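PDB 7MGV: CdnC, which probably uses ATP to close omega-ester macrocycles in the core of a ribosomally made precursor peptide, as a graspetide ATP-grasp ligase. Local coordinates for residues 22-27 against 340-345; 92-97 against 123-128. All blocks are in the same frame, centred on the assembly; numbering follows the deposited sequence.

Contact 1: 22-27 against 340-345; sequences NKILII and LLCDKA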
loop_
_atom_site.group_PDB
_atom_site.type_symbol
_atom_site.label_atom_id
_atom_site.label_comp_id
_atom_site.label_asym_id
_atom_site.label_seq_id
_atom_site.Cartn_x
_atom_site.Cartn_y
_atom_site.Cartn_z
ATOM N N ASN A 22 19.320 21.721 10.486
ATOM C CA ASN A 22 18.725 20.642 9.709
ATOM C C ASN A 22 17.424 20.185 10.357
ATOM O O ASN A 22 17.389 19.868 11.550
ATOM C CB ASN A 22 19.701 19.472 9.590
ATOM C CG ASN A 22 20.363 19.405 8.229
ATOM O OD1 ASN A 22 20.443 20.404 7.515
ATOM N ND2 ASN A 22 20.845 18.224 7.863
ATOM N N LYS A 23 16.355 20.154 9.568
ATOM C CA LYS A 23 15.024 19.833 10.064
ATOM C C LYS A 23 14.680 18.381 9.764
ATOM O O LYS A 23 14.921 17.889 8.657
ATOM C CB LYS A 23 13.977 20.760 9.443
ATOM C CG LYS A 23 14.097 22.205 9.893
ATOM C CD LYS A 23 12.973 23.056 9.333
ATOM C CE LYS A 23 13.150 23.288 7.844
ATOM N NZ LYS A 23 12.085 24.169 7.295
ATOM N N ILE A 24 14.111 17.701 10.757
ATOM C CA ILE A 24 13.769 16.286 10.663
ATOM C C ILE A 24 12.293 16.137 11.007
ATOM O O ILE A 24 11.893 16.369 12.155
ATOM C CB ILE A 24 14.633 15.419 11.587
ATOM C CG1 ILE A 24 16.102 15.494 11.164
ATOM C CG2 ILE A 24 14.137 13.979 11.587
ATOM C CD1 ILE A 24 17.021 14.638 11.998
ATOM N N LEU A 25 11.488 15.751 10.021
ATOM C CA LEU A 25 10.067 15.525 10.240
ATOM C C LEU A 25 9.844 14.143 10.842
ATOM O O LEU A 25 10.394 13.149 10.356
ATOM C CB LEU A 25 9.298 15.661 8.927
ATOM C CG LEU A 25 7.776 15.570 9.028
ATOM C CD1 LEU A 25 7.206 16.790 9.737
ATOM C CD2 LEU A 25 7.158 15.407 7.648
ATOM N N ILE A 26 9.044 14.080 11.903
ATOM C CA ILE A 26 8.704 12.827 12.566
ATOM C C ILE A 26 7.189 12.706 12.619
ATOM O O ILE A 26 6.507 13.606 13.125
ATOM C CB ILE A 26 9.307 12.744 13.980
ATOM C CG1 ILE A 26 10.836 12.738 13.913
ATOM C CG2 ILE A 26 8.797 11.504 14.698
ATOM C CD1 ILE A 26 11.503 12.500 15.250
ATOM N N ILE A 27 6.668 11.597 12.102
ATOM C CA ILE A 27 5.237 11.317 12.099
ATOM C C ILE A 27 4.933 10.367 13.251
ATOM O O ILE A 27 5.505 9.273 13.330
ATOM C CB ILE A 27 4.786 10.717 10.758
ATOM C CG1 ILE A 27 5.368 11.516 9.591
ATOM C CG2 ILE A 27 3.267 10.669 10.681
ATOM C CD1 ILE A 27 4.788 12.904 9.446
ATOM N N LEU A 340 21.000 7.982 12.493
ATOM C CA LEU A 340 20.557 7.672 11.139
ATOM C C LEU A 340 19.742 8.814 10.548
ATOM O O LEU A 340 19.893 9.146 9.367
ATOM C CB LEU A 340 19.746 6.376 11.139
ATOM C CG LEU A 340 19.327 5.828 9.773
ATOM C CD1 LEU A 340 20.477 5.088 9.105
ATOM C CD2 LEU A 340 18.112 4.925 9.910
ATOM N N LEU A 341 18.873 9.430 11.353
ATOM C CA LEU A 341 18.004 10.481 10.833
ATOM C C LEU A 341 18.769 11.773 10.565
ATOM O O LEU A 341 18.350 12.572 9.720
ATOM C CB LEU A 341 16.849 10.735 11.802
ATOM C CG LEU A 341 15.863 9.584 12.011
ATOM C CD1 LEU A 341 14.701 10.022 12.890
ATOM C CD2 LEU A 341 15.366 9.043 10.678
ATOM N N CYS A 342 19.884 11.992 11.261
ATOM C CA CYS A 342 20.724 13.166 11.066
ATOM C C CYS A 342 21.860 12.923 10.080
ATOM O O CYS A 342 22.778 13.746 9.999
ATOM C CB CYS A 342 21.306 13.628 12.402
ATOM S SG CYS A 342 20.096 13.892 13.719
ATOM N N ASP A 343 21.830 11.802 9.354
ATOM C CA ASP A 343 22.849 11.462 8.357
ATOM C C ASP A 343 24.233 11.327 8.992
ATOM O O ASP A 343 25.246 11.714 8.408
ATOM C CB ASP A 343 22.868 12.480 7.214
ATOM C CG ASP A 343 23.436 11.902 5.928
ATOM O OD1 ASP A 343 23.578 10.664 5.845
ATOM O OD2 ASP A 343 23.738 12.685 5.000
ATOM N N LYS A 344 24.273 10.772 10.201
ATOM C CA LYS A 344 25.522 10.483 10.892
ATOM C C LYS A 344 25.745 8.981 11.034
ATOM O O LYS A 344 26.403 8.528 11.974
ATOM C CB LYS A 344 25.549 11.164 12.259
ATOM C CG LYS A 344 25.680 12.679 12.185
ATOM C CD LYS A 344 25.614 13.316 13.563
ATOM C CE LYS A 344 26.731 12.811 14.461
ATOM N NZ LYS A 344 26.498 13.177 15.886
ATOM N N ALA A 345 25.202 8.201 10.101
ATOM C CA ALA A 345 25.342 6.752 10.090
ATOM C C ALA A 345 25.112 6.270 8.680
ATOM O O ALA A 345 24.382 6.923 7.913
ATOM C CB ALA A 345 24.349 6.090 11.059
#
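Ile-24 sets CG1 anti to its carbonyl carbon (chi1 -64°) and extends CD1 straight beyond it (chi2 -178°), which carries this methyl to the C-terminal end of helix 332-341. There CD1 meets three atoms of two consecutive residues. Nearest is the backbone oxygen Leu-341 O, 3.4 Å from Ile-24 CD1. Cys-342 SG, anti to its own carbonyl carbon (chi1 -53°), is thereby brought to 3.6 Å from Ile-24 CD1. The third is Leu-341 CB, 3.9 Å from Ile-24 CD1. A single isoleucine branch thus does the touching, packing on a CB and a sulfur and lying beside a carbonyl where the helix gives way to its cap. Strand 22-28 is an inner strand of the four-stranded parallel sheet in the MvdD-type pre-ATP-grasp region, and the helix it meets comes more than 300 residues later, so the contact sets a strand from the start of the chain against a helix near its end. The helix stops here in a Schellman motif: Asp-343, with positive phi, is the C-prime residue, and Asp-343 N is bonded to Leu-340 O at 3.3 Å. The carbonyl beside the methyl is not left without a polar mate, since Leu-341 O accepts a hydrogen bond from Thr-91 OG1 on the neighbouring strand 91-94. Ile-43 of helix 35-46 packs on both Ile-24 and Cys-342.

Contact 2: 92-97 against 123-128; sequences VWYRRA and TLFGFL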
loop_
_atom_site.group_PDB
_atom_site.type_symbol
_atom_site.label_atom_id
_atom_site.label_comp_id
_atom_site.label_asym_id
_atom_site.label_seq_id
_atom_site.Cartn_x
_atom_site.Cartn_y
_atom_site.Cartn_z
ATOM N N VAL A 92 12.757 12.456 6.779
ATOM C CA VAL A 92 11.470 12.210 7.415
ATOM C C VAL A 92 11.525 10.839 8.073
ATOM O O VAL A 92 12.142 9.910 7.542
ATOM C CB VAL A 92 10.301 12.301 6.409
ATOM C CG1 VAL A 92 10.431 11.242 5.322
ATOM C CG2 VAL A 92 8.962 12.179 7.125
ATOM N N TRP A 93 10.909 10.722 9.246
ATOM C CA TRP A 93 10.755 9.443 9.933
ATOM C C TRP A 93 9.260 9.199 10.100
ATOM O O TRP A 93 8.619 9.793 10.974
ATOM C CB TRP A 93 11.475 9.430 11.278
ATOM C CG TRP A 93 11.327 8.126 12.007
ATOM C CD1 TRP A 93 11.063 6.905 11.456
ATOM C CD2 TRP A 93 11.428 7.913 13.420
ATOM N NE1 TRP A 93 10.995 5.947 12.436
ATOM C CE2 TRP A 93 11.216 6.539 13.650
ATOM C CE3 TRP A 93 11.678 8.750 14.513
ATOM C CZ2 TRP A 93 11.247 5.982 14.928
ATOM C CZ3 TRP A 93 11.707 8.195 15.780
ATOM C CH2 TRP A 93 11.493 6.824 15.977
ATOM N N TYR A 94 8.707 8.332 9.261
ATOM C CA TYR A 94 7.284 8.010 9.287
ATOM C C TYR A 94 7.101 6.728 10.091
ATOM O O TYR A 94 7.317 5.624 9.584
ATOM C CB TYR A 94 6.734 7.873 7.871
ATOM C CG TYR A 94 5.319 7.338 7.798
ATOM C CD1 TYR A 94 4.354 7.730 8.717
ATOM C CD2 TYR A 94 4.949 6.441 6.804
ATOM C CE1 TYR A 94 3.064 7.242 8.651
ATOM C CE2 TYR A 94 3.661 5.948 6.731
ATOM C CZ TYR A 94 2.722 6.351 7.655
ATOM O OH TYR A 94 1.440 5.861 7.584
ATOM N N ARG A 95 6.714 6.879 11.354
ATOM C CA ARG A 95 6.223 5.753 12.133
ATOM C C ARG A 95 4.785 5.478 11.721
ATOM O O ARG A 95 3.944 6.384 11.750
ATOM C CB ARG A 95 6.318 6.052 13.628
ATOM C CG ARG A 95 7.649 6.660 14.046
ATOM C CD ARG A 95 7.815 6.659 15.556
ATOM N NE ARG A 95 7.109 5.548 16.188
ATOM C CZ ARG A 95 7.649 4.740 17.094
ATOM N NH1 ARG A 95 8.906 4.916 17.478
ATOM N NH2 ARG A 95 6.932 3.755 17.617
ATOM N N ARG A 96 4.508 4.233 11.325
ATOM C CA ARG A 96 3.261 3.913 10.639
ATOM C C ARG A 96 2.046 4.367 11.436
ATOM O O ARG A 96 1.943 4.116 12.640
ATOM C CB ARG A 96 3.172 2.411 10.363
ATOM C CG ARG A 96 1.992 2.047 9.474
ATOM C CD ARG A 96 2.050 0.614 8.982
ATOM N NE ARG A 96 1.268 0.448 7.760
ATOM C CZ ARG A 96 1.095 -0.710 7.131
ATOM N NH1 ARG A 96 1.644 -1.816 7.612
ATOM N NH2 ARG A 96 0.367 -0.761 6.024
ATOM N N ALA A 97 1.127 5.039 10.749
ATOM C CA ALA A 97 -0.063 5.580 11.384
ATOM C C ALA A 97 -1.156 4.525 11.465
ATOM O O ALA A 97 -1.396 3.779 10.513
ATOM C CB ALA A 97 -0.571 6.797 10.613
ATOM N N THR A 123 -4.683 12.046 0.993
ATOM C CA THR A 123 -3.916 13.287 0.949
ATOM C C THR A 123 -2.668 13.188 1.819
ATOM O O THR A 123 -1.561 13.542 1.388
ATOM C CB THR A 123 -4.795 14.457 1.400
ATOM O OG1 THR A 123 -5.817 14.693 0.424
ATOM C CG2 THR A 123 -3.965 15.721 1.575
ATOM N N LEU A 124 -2.824 12.674 3.040
ATOM C CA LEU A 124 -1.689 12.625 3.956
ATOM C C LEU A 124 -0.655 11.592 3.514
ATOM O O LEU A 124 0.553 11.875 3.494
ATOM C CB LEU A 124 -2.179 12.331 5.369
ATOM C CG LEU A 124 -1.065 12.158 6.392
ATOM C CD1 LEU A 124 -0.794 13.461 7.127
ATOM C CD2 LEU A 124 -1.456 11.059 7.339
ATOM N N PHE A 125 -1.104 10.383 3.163
ATOM C CA PHE A 125 -0.185 9.372 2.653
ATOM C C PHE A 125 0.478 9.826 1.359
ATOM O O PHE A 125 1.636 9.482 1.104
ATOM C CB PHE A 125 -0.921 8.048 2.433
ATOM C CG PHE A 125 -1.222 7.295 3.703
ATOM C CD1 PHE A 125 -0.926 7.839 4.943
ATOM C CD2 PHE A 125 -1.805 6.039 3.652
ATOM C CE1 PHE A 125 -1.207 7.145 6.106
ATOM C CE2 PHE A 125 -2.088 5.339 4.811
ATOM C CZ PHE A 125 -1.789 5.894 6.040
ATOM N N GLY A 126 -0.223 10.614 0.541
ATOM C CA GLY A 126 0.378 11.112 -0.681
ATOM C C GLY A 126 1.464 12.132 -0.410
ATOM O O GLY A 126 2.507 12.130 -1.072
ATOM N N PHE A 127 1.234 13.023 0.559
ATOM C CA PHE A 127 2.308 13.908 0.993
ATOM C C PHE A 127 3.507 13.101 1.475
ATOM O O PHE A 127 4.648 13.365 1.078
ATOM C CB PHE A 127 1.829 14.847 2.097
ATOM C CG PHE A 127 2.953 15.489 2.861
ATOM C CD1 PHE A 127 3.858 16.321 2.216
ATOM C CD2 PHE A 127 3.124 15.244 4.213
ATOM C CE1 PHE A 127 4.901 16.904 2.909
ATOM C CE2 PHE A 127 4.167 15.826 4.912
ATOM C CZ PHE A 127 5.056 16.658 4.258
ATOM N N LEU A 128 3.263 12.103 2.330
ATOM C CA LEU A 128 4.365 11.314 2.879
ATOM C C LEU A 128 5.127 10.577 1.782
ATOM O O LEU A 128 6.349 10.409 1.872
ATOM C CB LEU A 128 3.839 10.335 3.928
ATOM C CG LEU A 128 3.312 10.995 5.207
ATOM C CD1 LEU A 128 2.747 9.961 6.166
ATOM C CD2 LEU A 128 4.408 11.808 5.877
#
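Tyr-94 OH accepts a nearly straight hydrogen bond from Ala-97 N, 3.3 Å away with an N-H...O angle of 170°, while Phe-125 CE1 lies 3.3 Å from the same Tyr-94 OH. The bond folds the chain leaving strand 91-94 back toward the phenol, within a beta-alpha-beta crossover: strand 91-94, helix 110-130 and the parallel neighbour strand 134-136, with the helix packing on its first strand. Tyr-94 holds CG anti to the backbone N (chi1 171°), which turns one ring face to Leu-128. The methyl Leu-128 CD1 makes a CH-pi contact over the ring centre, 3.7 Å from the centroid of the Tyr-94 ring and 12° off its normal. On the opposite face, toward the rim, stands Arg-96 N. Pro-139 of helix 139-145 touches Tyr-94, Phe-125 and Leu-128 alike. Replacing Tyr-94 by an alanine would probably leave Ala-97 N without its acceptor and open a gap facing the Leu-128 methyl. Behind the contact, Gly-126 O accepts a hydrogen bond from Ser-147 OG of the second subunit. Phe-125 reaches the phenol obliquely with its ring, and Phe-125 CZ lies 3.6 Å from Tyr-94 OH, just behind Phe-125 CE1.

In the fold
Both contacts are buried, contact 1 wholly so, while in contact 2 Phe-125 keeps some exposure. They rest on the same parallel sheet, where strands 22-28 and 91-94 are neighbours; Leu-25 O to Trp-93 N, at 2.7 Å, is one of two probable hydrogen bonds joining them. Contact 2 is local, bringing helix 110-130 back onto a strand only some thirty residues earlier; along the chain it lies nested inside the long loop that contact 1 closes with helix 332-341. Contact 1 sets an aliphatic methyl against a sulfur and a carbonyl at a helix end, whereas contact 2 is built round an aromatic ring with a polar tip. The second subunit reaches the helix of contact 2 but neither segment of contact 1.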